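Local atomic coordinates of capsid fiber protein (Bacillus phage phi29, PDB entry 6QYY), a protein that probably forms the trimeric base of the head fibers that project from the phage phi29 capsid, a structural rather than an enzymatic role. Residues M2-R8 with L52-Y58; R8-M14 with K45-D51; A15-L19 with T79-A85; L60-I66 with Q106-I112. All coordinates share one frame; numbering follows the deposited sequence.

Contact 1 of 4, residues M2-R8 with L52-Y58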
# COMPACT_ATOMS: atom_id res chain seq x y z
N MET A 2 -8.70 -0.86 -11.42
CA MET A 2 -7.93 -2.02 -11.85
C MET A 2 -6.87 -1.58 -12.85
O MET A 2 -7.11 -0.68 -13.66
CB MET A 2 -8.82 -3.10 -12.46
CG MET A 2 -8.09 -4.12 -13.30
SD MET A 2 -9.21 -5.17 -14.24
CE MET A 2 -9.38 -4.25 -15.77
N VAL A 3 -5.71 -2.21 -12.78
CA VAL A 3 -4.62 -1.99 -13.73
C VAL A 3 -4.22 -3.35 -14.28
O VAL A 3 -4.04 -4.30 -13.50
CB VAL A 3 -3.42 -1.29 -13.05
CG1 VAL A 3 -2.17 -1.40 -13.89
CG2 VAL A 3 -3.75 0.18 -12.75
N SER A 4 -4.14 -3.48 -15.61
CA SER A 4 -3.90 -4.78 -16.23
C SER A 4 -2.69 -4.73 -17.15
O SER A 4 -2.36 -3.68 -17.72
CB SER A 4 -5.10 -5.25 -17.04
OG SER A 4 -6.30 -5.03 -16.33
N PHE A 5 -2.04 -5.89 -17.29
CA PHE A 5 -0.95 -6.09 -18.24
C PHE A 5 -0.90 -7.56 -18.63
O PHE A 5 -1.44 -8.44 -17.94
CB PHE A 5 0.39 -5.60 -17.68
CG PHE A 5 0.96 -6.45 -16.55
CD1 PHE A 5 1.89 -7.45 -16.81
CD2 PHE A 5 0.63 -6.19 -15.22
CE1 PHE A 5 2.44 -8.20 -15.78
CE2 PHE A 5 1.16 -6.94 -14.18
CZ PHE A 5 2.07 -7.95 -14.46
N THR A 6 -0.25 -7.83 -19.76
CA THR A 6 -0.15 -9.20 -20.24
C THR A 6 1.17 -9.80 -19.80
O THR A 6 2.21 -9.12 -19.80
CB THR A 6 -0.30 -9.23 -21.77
OG1 THR A 6 -1.65 -8.86 -22.09
CG2 THR A 6 -0.03 -10.65 -22.33
N ALA A 7 1.12 -11.05 -19.38
CA ALA A 7 2.29 -11.78 -18.93
C ALA A 7 2.25 -13.17 -19.54
O ALA A 7 1.22 -13.61 -20.05
CB ALA A 7 2.34 -11.86 -17.40
N ARG A 8 3.38 -13.85 -19.49
CA ARG A 8 3.46 -15.25 -19.90
C ARG A 8 3.83 -16.07 -18.68
O ARG A 8 4.71 -15.68 -17.91
CB ARG A 8 4.50 -15.44 -21.03
CG ARG A 8 4.54 -16.85 -21.58
CD ARG A 8 5.45 -16.98 -22.80
NE ARG A 8 5.19 -15.98 -23.85
CZ ARG A 8 4.30 -16.13 -24.83
NH1 ARG A 8 3.55 -17.22 -24.90
NH2 ARG A 8 4.16 -15.17 -25.74
N LEU A 52 -0.11 -17.15 -22.44
CA LEU A 52 -0.34 -15.77 -22.08
C LEU A 52 -1.49 -15.68 -21.09
O LEU A 52 -2.34 -16.56 -20.99
CB LEU A 52 -0.66 -14.93 -23.31
CG LEU A 52 0.48 -14.82 -24.29
CD1 LEU A 52 -0.01 -14.24 -25.60
CD2 LEU A 52 1.57 -13.96 -23.69
N THR A 53 -1.50 -14.58 -20.34
CA THR A 53 -2.54 -14.33 -19.36
C THR A 53 -2.60 -12.83 -19.11
O THR A 53 -1.60 -12.12 -19.23
CB THR A 53 -2.31 -15.09 -18.04
OG1 THR A 53 -3.48 -15.00 -17.22
CG2 THR A 53 -1.12 -14.54 -17.28
N GLN A 54 -3.79 -12.36 -18.78
CA GLN A 54 -3.97 -10.97 -18.39
C GLN A 54 -3.93 -10.89 -16.87
O GLN A 54 -4.75 -11.52 -16.19
CB GLN A 54 -5.28 -10.40 -18.94
CG GLN A 54 -5.59 -9.01 -18.43
CD GLN A 54 -6.27 -8.14 -19.47
OE1 GLN A 54 -6.01 -8.26 -20.67
NE2 GLN A 54 -7.14 -7.24 -19.00
N VAL A 55 -2.96 -10.15 -16.34
CA VAL A 55 -2.79 -9.99 -14.90
C VAL A 55 -3.51 -8.72 -14.49
O VAL A 55 -3.13 -7.63 -14.91
CB VAL A 55 -1.31 -9.91 -14.51
CG1 VAL A 55 -1.18 -9.75 -12.99
CG2 VAL A 55 -0.53 -11.13 -15.01
N ASN A 56 -4.54 -8.84 -13.65
CA ASN A 56 -5.31 -7.68 -13.21
C ASN A 56 -4.92 -7.35 -11.77
O ASN A 56 -5.14 -8.16 -10.86
CB ASN A 56 -6.81 -7.95 -13.31
CG ASN A 56 -7.24 -8.26 -14.74
OD1 ASN A 56 -6.83 -7.60 -15.69
ND2 ASN A 56 -8.06 -9.29 -14.89
N MET A 57 -4.35 -6.17 -11.56
CA MET A 57 -3.92 -5.80 -10.23
C MET A 57 -4.86 -4.74 -9.65
O MET A 57 -5.29 -3.82 -10.35
CB MET A 57 -2.46 -5.32 -10.21
CG MET A 57 -1.46 -6.41 -10.56
SD MET A 57 0.19 -5.81 -10.81
CE MET A 57 0.52 -5.45 -9.08
N TYR A 58 -5.19 -4.93 -8.38
CA TYR A 58 -6.18 -4.18 -7.61
C TYR A 58 -5.53 -3.50 -6.42
O TYR A 58 -4.43 -3.88 -6.00
CB TYR A 58 -7.29 -5.13 -7.12
CG TYR A 58 -8.20 -5.56 -8.25
CD1 TYR A 58 -9.25 -4.75 -8.64
CD2 TYR A 58 -7.98 -6.74 -8.95
CE1 TYR A 58 -10.09 -5.10 -9.69
CE2 TYR A 58 -8.82 -7.12 -10.01
CZ TYR A 58 -9.88 -6.29 -10.37
OH TYR A 58 -10.73 -6.62 -11.41
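F5 packs against V55 and M57 on the buried face of two antiparallel strands, 3-8 and 52-57. From CB its ring swings between the backbone N and the carbonyl carbon (chi1 70°), which lays it beside V55 of the partner strand. CD2 lies near V55 O, CE2 approaches V55 CG1 at 3.8 Å, and CZ is close to V55 CB. V55 CB stands over one ring face, 4.0 Å from the F5 centroid, as a CH-pi contact. At the ring edge, in its plane, sits M57 SD, 3.7 Å from F5 CE2, a Met-aromatic contact; Y21 meets the same ring edge-to-face. Branched V55 and flexible M57 suit this buried face, and A7 is small enough to slip its CB against V55 CG2.

The other face is more polar, carrying S4, T6, Q54, N56 and R8 beside L52. S4 OG donates to N56 OD1 at 2.7 Å, and a weak bond from Q54 NE2 reaches the same oxygen. Farther along, L52 CD2 lies 3.5 Å above the guanidinium plane of R8, whose NH1 bonds to G50 O. Paired backbone N-H and C=O groups of V3 with M57, F5 with V55 and A7 with T53 complete a regular antiparallel pairing at the edge of this chain's mixed sheet.

Contact 2 of 4, residues R8-M14 with K45-D51. With SO4 (sulfate ion), chain G.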
# COMPACT_ATOMS: atom_id res chain seq x y z
N ARG A 8 3.38 -13.85 -19.49
CA ARG A 8 3.46 -15.25 -19.90
C ARG A 8 3.83 -16.07 -18.68
O ARG A 8 4.71 -15.68 -17.91
CB ARG A 8 4.50 -15.44 -21.03
CG ARG A 8 4.54 -16.85 -21.58
CD ARG A 8 5.45 -16.98 -22.80
NE ARG A 8 5.19 -15.98 -23.85
CZ ARG A 8 4.30 -16.13 -24.83
NH1 ARG A 8 3.55 -17.22 -24.90
NH2 ARG A 8 4.16 -15.17 -25.74
N ALA A 9 3.15 -17.19 -18.49
CA ALA A 9 3.48 -18.08 -17.38
C ALA A 9 4.75 -18.84 -17.71
O ALA A 9 4.81 -19.56 -18.71
CB ALA A 9 2.33 -19.05 -17.12
N LYS A 10 5.78 -18.69 -16.89
CA LYS A 10 7.01 -19.42 -17.13
C LYS A 10 6.98 -20.83 -16.54
O LYS A 10 7.80 -21.67 -16.92
CB LYS A 10 8.21 -18.62 -16.62
CG LYS A 10 8.73 -18.97 -15.25
CD LYS A 10 10.13 -18.36 -15.10
CE LYS A 10 10.81 -18.76 -13.80
NZ LYS A 10 12.26 -18.42 -13.80
N SER A 11 6.03 -21.10 -15.65
CA SER A 11 5.74 -22.43 -15.17
C SER A 11 4.26 -22.42 -14.80
O SER A 11 3.63 -21.37 -14.78
CB SER A 11 6.62 -22.80 -13.98
OG SER A 11 6.64 -21.74 -13.04
N ASN A 12 3.71 -23.60 -14.52
CA ASN A 12 2.28 -23.65 -14.24
C ASN A 12 1.95 -22.80 -13.02
O ASN A 12 2.67 -22.81 -12.02
CB ASN A 12 1.83 -25.10 -14.03
CG ASN A 12 1.91 -25.92 -15.31
OD1 ASN A 12 1.39 -25.52 -16.36
ND2 ASN A 12 2.53 -27.09 -15.22
N VAL A 13 0.86 -22.03 -13.12
CA VAL A 13 0.42 -21.15 -12.04
C VAL A 13 -0.98 -21.58 -11.63
O VAL A 13 -1.88 -21.70 -12.48
CB VAL A 13 0.45 -19.67 -12.46
CG1 VAL A 13 -0.31 -18.80 -11.46
CG2 VAL A 13 1.89 -19.18 -12.61
N MET A 14 -1.18 -21.81 -10.34
CA MET A 14 -2.49 -22.17 -9.85
C MET A 14 -3.16 -20.97 -9.20
O MET A 14 -2.50 -20.03 -8.74
CB MET A 14 -2.39 -23.34 -8.88
CG MET A 14 -1.95 -24.58 -9.63
SD MET A 14 -2.26 -26.09 -8.74
CE MET A 14 -0.88 -26.10 -7.61
N LYS A 45 -6.38 -16.75 -11.09
CA LYS A 45 -6.75 -17.79 -12.04
C LYS A 45 -5.57 -18.71 -12.27
O LYS A 45 -4.44 -18.43 -11.89
CB LYS A 45 -7.26 -17.21 -13.36
CG LYS A 45 -6.33 -16.23 -14.06
CD LYS A 45 -7.12 -15.46 -15.14
CE LYS A 45 -6.33 -14.31 -15.73
NZ LYS A 45 -7.20 -13.24 -16.33
N ASP A 46 -5.87 -19.84 -12.89
CA ASP A 46 -4.89 -20.87 -13.20
C ASP A 46 -4.36 -20.62 -14.62
O ASP A 46 -5.15 -20.42 -15.54
CB ASP A 46 -5.57 -22.24 -13.09
CG ASP A 46 -4.61 -23.41 -13.20
OD1 ASP A 46 -4.02 -23.62 -14.28
OD2 ASP A 46 -4.50 -24.18 -12.21
N VAL A 47 -3.04 -20.62 -14.79
CA VAL A 47 -2.43 -20.41 -16.11
C VAL A 47 -1.45 -21.56 -16.39
O VAL A 47 -0.62 -21.90 -15.54
CB VAL A 47 -1.68 -19.07 -16.21
CG1 VAL A 47 -1.24 -18.85 -17.67
CG2 VAL A 47 -2.55 -17.91 -15.72
N ASP A 48 -1.53 -22.12 -17.59
CA ASP A 48 -0.62 -23.20 -17.96
C ASP A 48 0.71 -22.63 -18.45
O ASP A 48 0.76 -21.57 -19.07
CB ASP A 48 -1.24 -24.08 -19.04
CG ASP A 48 -2.55 -24.73 -18.58
OD1 ASP A 48 -2.78 -24.81 -17.35
OD2 ASP A 48 -3.34 -25.15 -19.45
N LYS A 49 1.78 -23.37 -18.15
CA LYS A 49 3.13 -22.97 -18.53
C LYS A 49 3.21 -22.57 -20.00
O LYS A 49 2.72 -23.29 -20.88
CB LYS A 49 4.10 -24.12 -18.25
CG LYS A 49 5.44 -23.99 -18.97
CD LYS A 49 6.51 -24.86 -18.31
CE LYS A 49 7.65 -25.15 -19.26
NZ LYS A 49 8.76 -25.86 -18.59
N GLY A 50 3.82 -21.42 -20.26
CA GLY A 50 3.97 -20.90 -21.60
C GLY A 50 2.77 -20.18 -22.17
O GLY A 50 2.87 -19.64 -23.27
N ASP A 51 1.65 -20.13 -21.46
CA ASP A 51 0.48 -19.44 -21.98
C ASP A 51 0.51 -17.97 -21.60
O ASP A 51 1.07 -17.58 -20.57
CB ASP A 51 -0.82 -20.05 -21.46
CG ASP A 51 -1.21 -21.31 -22.22
OD1 ASP A 51 -0.49 -21.69 -23.17
OD2 ASP A 51 -2.25 -21.91 -21.87
S SO4 G . -3.61 -14.02 -12.62
O1 SO4 G . -2.79 -13.10 -11.80
O2 SO4 G . -4.32 -13.22 -13.64
O3 SO4 G . -2.73 -15.01 -13.30
O4 SO4 G . -4.57 -14.72 -11.75
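A9 O accepts the shortest hydrogen bond here, from G50 N at 2.6 Å, while A9 N donates to D51 O. Both polar backbone atoms of A9 are thus held by the type II turn D48-D51, which D51 N closes on D48 O. G50 takes the positive phi (81°) that this turn places at its third position, a conformation easiest for glycine. Its carbonyl is used as well: R8 NH1 donates to G50 O at 3.0 Å, with the oxygen in the guanidinium plane but the donor tilted 31° from the carbonyl plane. The bend at R8 chi3 turns the guanidinium back to that oxygen.

N12 ties the start of the turn. K49 N points at N12 OD1 (2.8 Å), approaching from above the amide plane and not on a lone pair. The aliphatic part of K49 crosses N12 at about a right angle and runs on past K10 O.

Small, apolar side chains fill the inside: A9 CB meets V47 CG1 at 3.6 Å, and V13 CB faces V47 CB. V13 and V47 also exchange two backbone bonds, both 2.8 Å. Beyond them K45 N donates to sulfate O4, and V44 N binds the same ion, probably taken from the crystallisation liquor. A single antiparallel bridge and a type II beta turn together join the end of strand 3-9 to the loop leading into strand 52-57.

Contact 3 of 4, residues A15-L19 with T79-A85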
# COMPACT_ATOMS: atom_id res chain seq x y z
N ALA A 15 -4.49 -20.99 -9.20
CA ALA A 15 -5.24 -19.87 -8.65
C ALA A 15 -4.98 -19.76 -7.16
O ALA A 15 -4.75 -20.75 -6.46
CB ALA A 15 -6.74 -20.04 -8.93
N TYR A 16 -5.00 -18.52 -6.67
CA TYR A 16 -4.83 -18.21 -5.25
C TYR A 16 -3.44 -18.58 -4.74
O TYR A 16 -3.28 -18.90 -3.57
CB TYR A 16 -5.91 -18.89 -4.39
CG TYR A 16 -7.26 -18.68 -5.02
CD1 TYR A 16 -7.72 -17.39 -5.25
CD2 TYR A 16 -8.02 -19.75 -5.48
CE1 TYR A 16 -8.93 -17.15 -5.88
CE2 TYR A 16 -9.27 -19.52 -6.12
CZ TYR A 16 -9.70 -18.22 -6.31
OH TYR A 16 -10.89 -17.94 -6.93
N ARG A 17 -2.44 -18.50 -5.62
CA ARG A 17 -1.06 -18.69 -5.22
C ARG A 17 -0.28 -17.40 -5.41
O ARG A 17 -0.58 -16.58 -6.29
CB ARG A 17 -0.41 -19.82 -6.02
CG ARG A 17 -1.17 -21.13 -5.93
CD ARG A 17 -1.07 -21.73 -4.54
NE ARG A 17 -1.80 -23.00 -4.44
CZ ARG A 17 -1.27 -24.18 -4.71
NH1 ARG A 17 -0.01 -24.27 -5.10
NH2 ARG A 17 -2.00 -25.29 -4.60
N LEU A 18 0.70 -17.20 -4.55
CA LEU A 18 1.53 -16.00 -4.61
C LEU A 18 2.42 -16.04 -5.84
O LEU A 18 2.90 -17.11 -6.24
CB LEU A 18 2.39 -15.90 -3.35
CG LEU A 18 1.57 -15.87 -2.05
CD1 LEU A 18 2.46 -16.24 -0.86
CD2 LEU A 18 0.89 -14.51 -1.86
N LEU A 19 2.64 -14.87 -6.44
CA LEU A 19 3.35 -14.76 -7.71
C LEU A 19 4.61 -13.91 -7.59
O LEU A 19 4.68 -12.95 -6.81
CB LEU A 19 2.47 -14.13 -8.79
CG LEU A 19 1.18 -14.84 -9.20
CD1 LEU A 19 0.41 -13.94 -10.18
CD2 LEU A 19 1.51 -16.20 -9.80
N THR A 79 5.87 -16.79 2.09
CA THR A 79 5.64 -17.75 1.02
C THR A 79 6.13 -19.13 1.42
O THR A 79 7.27 -19.28 1.89
CB THR A 79 6.35 -17.29 -0.25
OG1 THR A 79 5.95 -15.95 -0.55
CG2 THR A 79 6.00 -18.19 -1.42
N GLY A 80 5.29 -20.14 1.25
CA GLY A 80 5.66 -21.54 1.43
C GLY A 80 5.97 -22.22 0.11
O GLY A 80 6.42 -21.59 -0.86
N LYS A 81 5.75 -23.54 0.07
CA LYS A 81 5.92 -24.30 -1.17
C LYS A 81 4.81 -23.99 -2.17
O LYS A 81 3.66 -23.75 -1.80
CB LYS A 81 5.90 -25.80 -0.87
CG LYS A 81 6.77 -26.26 0.29
CD LYS A 81 8.20 -25.79 0.16
CE LYS A 81 9.12 -26.53 1.15
NZ LYS A 81 9.07 -28.00 1.01
N ASP A 82 5.16 -24.03 -3.46
CA ASP A 82 4.19 -23.88 -4.56
C ASP A 82 3.37 -22.60 -4.45
O ASP A 82 2.20 -22.56 -4.84
CB ASP A 82 3.25 -25.08 -4.65
CG ASP A 82 4.00 -26.40 -4.78
OD1 ASP A 82 5.23 -26.37 -4.96
OD2 ASP A 82 3.36 -27.47 -4.69
N GLY A 83 3.97 -21.53 -3.92
CA GLY A 83 3.26 -20.26 -3.86
C GLY A 83 2.15 -20.18 -2.84
O GLY A 83 1.30 -19.28 -2.92
N THR A 84 2.12 -21.10 -1.88
CA THR A 84 1.16 -21.02 -0.80
C THR A 84 1.65 -20.03 0.25
O THR A 84 2.78 -19.52 0.18
CB THR A 84 0.93 -22.40 -0.18
OG1 THR A 84 2.16 -22.90 0.39
CG2 THR A 84 0.45 -23.38 -1.23
N ALA A 85 0.80 -19.76 1.23
CA ALA A 85 1.15 -18.93 2.37
C ALA A 85 1.30 -19.81 3.61
O ALA A 85 0.48 -20.70 3.84
CB ALA A 85 0.09 -17.86 2.62
O HOH W 1 -0.03 -27.82 -4.97
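R17 and L18 meet the turn between strands 76-79 and 85-87 chiefly through its carbonyls. L18 N donates to G83 O at 2.7 Å, in the carbonyl plane and on a lone pair, a nearly straight bond (168° at the hydrogen). One residue earlier in the turn, D82 O receives R17 NH1 at 2.8 Å and lies close to the guanidinium plane.

The bend of R17 at chi2 (-69°) folds the chain back so that its CD also passes D82 O. T84 CG2 lies over one face of the guanidinium, 3.7 Å above its plane. R17 and D82 run side by side with their flat groups almost parallel, yet NH1 remains 4.7 Å from D82 OD2, and no salt bridge forms. A water instead accepts from R17 NH2 and gives a weak bond to D82 OD2.

Inside the turn, K81 O has two donors, T84 OG1 at 2.8 Å and T84 N, while G80 N is satisfied by T84 O. Threonine suits position 84 because its hydroxyl closes the turn as its methyl meets the arginine. G83 has positive phi (73°), a backbone shape that glycine adopts readily, and its backbone lies close against R17 and L18.

L18 CD1 reaches T79 OG1, whose hydroxyl is bonded to T37 O, and also approaches T84 O. Leucine thus fills the buried side, with P39, F95 and V65 around it. The turn is therefore held mainly by neutral carbonyls accepting N-H groups, with the opposite charges of R17 and D82 probably adding a softer, water-mediated attraction.

Contact 4 of 4, residues L60-I66 with Q106-I112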
# COMPACT_ATOMS: atom_id res chain seq x y z
N LEU A 60 -4.30 -2.57 -2.77
CA LEU A 60 -3.79 -3.52 -1.78
C LEU A 60 -4.47 -3.32 -0.43
O LEU A 60 -4.40 -2.23 0.15
CB LEU A 60 -2.28 -3.35 -1.62
CG LEU A 60 -1.46 -3.43 -2.92
CD1 LEU A 60 -0.04 -2.93 -2.65
CD2 LEU A 60 -1.46 -4.88 -3.43
N ALA A 61 -5.10 -4.37 0.07
CA ALA A 61 -5.45 -4.41 1.48
C ALA A 61 -5.34 -5.86 1.94
O ALA A 61 -4.46 -6.20 2.73
CB ALA A 61 -6.85 -3.84 1.73
N ALA A 62 -6.21 -6.73 1.42
CA ALA A 62 -6.21 -8.13 1.80
C ALA A 62 -6.09 -9.01 0.55
O ALA A 62 -6.53 -8.64 -0.54
CB ALA A 62 -7.48 -8.49 2.57
N TRP A 63 -5.47 -10.18 0.72
CA TRP A 63 -5.37 -11.18 -0.34
C TRP A 63 -5.96 -12.50 0.13
O TRP A 63 -5.93 -12.82 1.32
CB TRP A 63 -3.92 -11.45 -0.74
CG TRP A 63 -3.30 -10.44 -1.62
CD1 TRP A 63 -3.92 -9.45 -2.33
CD2 TRP A 63 -1.91 -10.32 -1.89
NE1 TRP A 63 -2.99 -8.72 -3.03
CE2 TRP A 63 -1.74 -9.23 -2.77
CE3 TRP A 63 -0.77 -11.02 -1.47
CZ2 TRP A 63 -0.48 -8.82 -3.24
CZ3 TRP A 63 0.48 -10.62 -1.94
CH2 TRP A 63 0.61 -9.53 -2.81
N GLN A 64 -6.47 -13.28 -0.82
CA GLN A 64 -6.88 -14.66 -0.57
C GLN A 64 -5.81 -15.58 -1.14
O GLN A 64 -5.52 -15.52 -2.34
CB GLN A 64 -8.23 -14.96 -1.22
CG GLN A 64 -9.36 -14.31 -0.51
CD GLN A 64 -10.64 -14.30 -1.33
OE1 GLN A 64 -10.64 -14.31 -2.56
NE2 GLN A 64 -11.73 -14.27 -0.63
N VAL A 65 -5.23 -16.43 -0.28
CA VAL A 65 -4.13 -17.32 -0.66
C VAL A 65 -4.35 -18.71 -0.08
O VAL A 65 -4.81 -18.86 1.06
CB VAL A 65 -2.76 -16.77 -0.19
CG1 VAL A 65 -1.65 -17.64 -0.76
CG2 VAL A 65 -2.57 -15.32 -0.64
N ILE A 66 -3.98 -19.74 -0.84
CA ILE A 66 -4.03 -21.10 -0.32
C ILE A 66 -3.00 -21.27 0.79
O ILE A 66 -1.83 -20.90 0.65
CB ILE A 66 -3.77 -22.12 -1.45
CG1 ILE A 66 -4.88 -22.01 -2.53
CG2 ILE A 66 -3.74 -23.52 -0.88
CD1 ILE A 66 -6.22 -22.38 -2.02
N GLN A 106 -6.74 -24.89 2.53
CA GLN A 106 -7.85 -23.94 2.53
C GLN A 106 -7.37 -22.54 2.16
O GLN A 106 -6.19 -22.21 2.23
CB GLN A 106 -8.55 -23.90 3.90
CG GLN A 106 -9.73 -24.86 4.06
CD GLN A 106 -10.32 -24.86 5.47
OE1 GLN A 106 -9.65 -24.48 6.44
NE2 GLN A 106 -11.58 -25.27 5.59
N LEU A 107 -8.33 -21.71 1.76
CA LEU A 107 -8.05 -20.32 1.41
C LEU A 107 -7.94 -19.48 2.68
O LEU A 107 -8.87 -19.44 3.48
CB LEU A 107 -9.17 -19.80 0.50
CG LEU A 107 -8.90 -18.66 -0.47
CD1 LEU A 107 -7.69 -18.95 -1.34
CD2 LEU A 107 -10.15 -18.39 -1.33
N VAL A 108 -6.79 -18.83 2.89
CA VAL A 108 -6.63 -17.92 4.03
C VAL A 108 -6.80 -16.49 3.52
O VAL A 108 -6.41 -16.16 2.40
CB VAL A 108 -5.28 -18.12 4.74
CG1 VAL A 108 -4.12 -17.57 3.92
CG2 VAL A 108 -5.30 -17.45 6.12
N THR A 109 -7.43 -15.65 4.33
CA THR A 109 -7.48 -14.22 4.06
C THR A 109 -6.44 -13.54 4.93
O THR A 109 -6.45 -13.70 6.16
CB THR A 109 -8.86 -13.64 4.35
OG1 THR A 109 -9.84 -14.38 3.62
CG2 THR A 109 -8.91 -12.19 3.90
N LEU A 110 -5.55 -12.79 4.30
CA LEU A 110 -4.46 -12.13 5.02
C LEU A 110 -4.42 -10.66 4.67
O LEU A 110 -4.81 -10.24 3.58
CB LEU A 110 -3.10 -12.75 4.68
CG LEU A 110 -2.65 -12.68 3.22
CD1 LEU A 110 -1.75 -11.43 2.97
CD2 LEU A 110 -1.92 -13.95 2.82
N VAL A 111 -3.95 -9.87 5.63
CA VAL A 111 -3.79 -8.44 5.46
C VAL A 111 -2.33 -8.18 5.08
O VAL A 111 -1.41 -8.62 5.78
CB VAL A 111 -4.16 -7.69 6.75
CG1 VAL A 111 -3.72 -6.24 6.66
CG2 VAL A 111 -5.65 -7.77 7.03
N ILE A 112 -2.13 -7.48 3.98
CA ILE A 112 -0.77 -7.22 3.51
C ILE A 112 -0.09 -6.23 4.45
O ILE A 112 -0.61 -5.13 4.72
CB ILE A 112 -0.79 -6.69 2.07
CG1 ILE A 112 -1.40 -7.74 1.14
CG2 ILE A 112 0.61 -6.29 1.62
CD1 ILE A 112 -2.05 -7.11 -0.10
O HOH W 2 -2.98 -4.12 3.96
O HOH W 3 -11.64 -13.34 1.61
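Backbone bonds come first: W63 with L110 and V65 with V108 each exchange two N-H...O=C bonds, the shortest from V108 N to V65 O at 2.7 Å. A fifth, from I112 N to A61 O, extends the pairing to the residue before strand 62-66. A water also donates to A61 O and I112 O, giving A61 O a second donor.

Aromatic packing is centred on W63. I112 CD1 stands over the five-membered ring, 3.4 Å from its centroid and 12° off the ring normal, a close CH-pi contact. In I112, chi1 of -62° and an extended chi2 carry this slim end methyl over to the indole on the neighbouring strand. L60 CD2 flanks that methyl at 4.1 Å, and Y41 meets W63 edge-to-face.

Aliphatic contacts continue this buried face, where V65 CG2 touches L110 CD2 at 3.8 Å. On the other face I66 CD1 meets L107 CD1, crossing at about a right angle, and L107 CG packs on Q64 CB. Polar ends lie here too: one water lies between Q64 NE2 and T109 OG1, although its distance to the amide is doubtfully short.

Other subunits continue the packing: L117 of the second subunit rests on W63 and I112, and V3 of the third on A62 and T109. This is an antiparallel pair at the margin of this chain's five-stranded sheet, where A62 makes backbone bonds to the third subunit, built into a trimer interface.

Contacts 3 and 4 are buried, whereas contacts 1 and 2 are only partly so. Contact 1 and contact 2 share R8 and strand 3-9, with contact 2 nested inside the loop that contact 1 closes; regular strand pairing gives way there to a turn and a single bridge. Contact 4 is the corresponding strand pair of the other sheet. Contact 3 joins the two sheets and touches contact 4 through probable backbone bonds of I66 with Y16 and A85; A15 and L19 pack on contact 2. Aromatic and aliphatic packing mark the strand pairs, and backbone carbonyls dominate the turns. Contacts 1 and 4 also reach neighbouring subunits, while 2 and 3 stay within the chain.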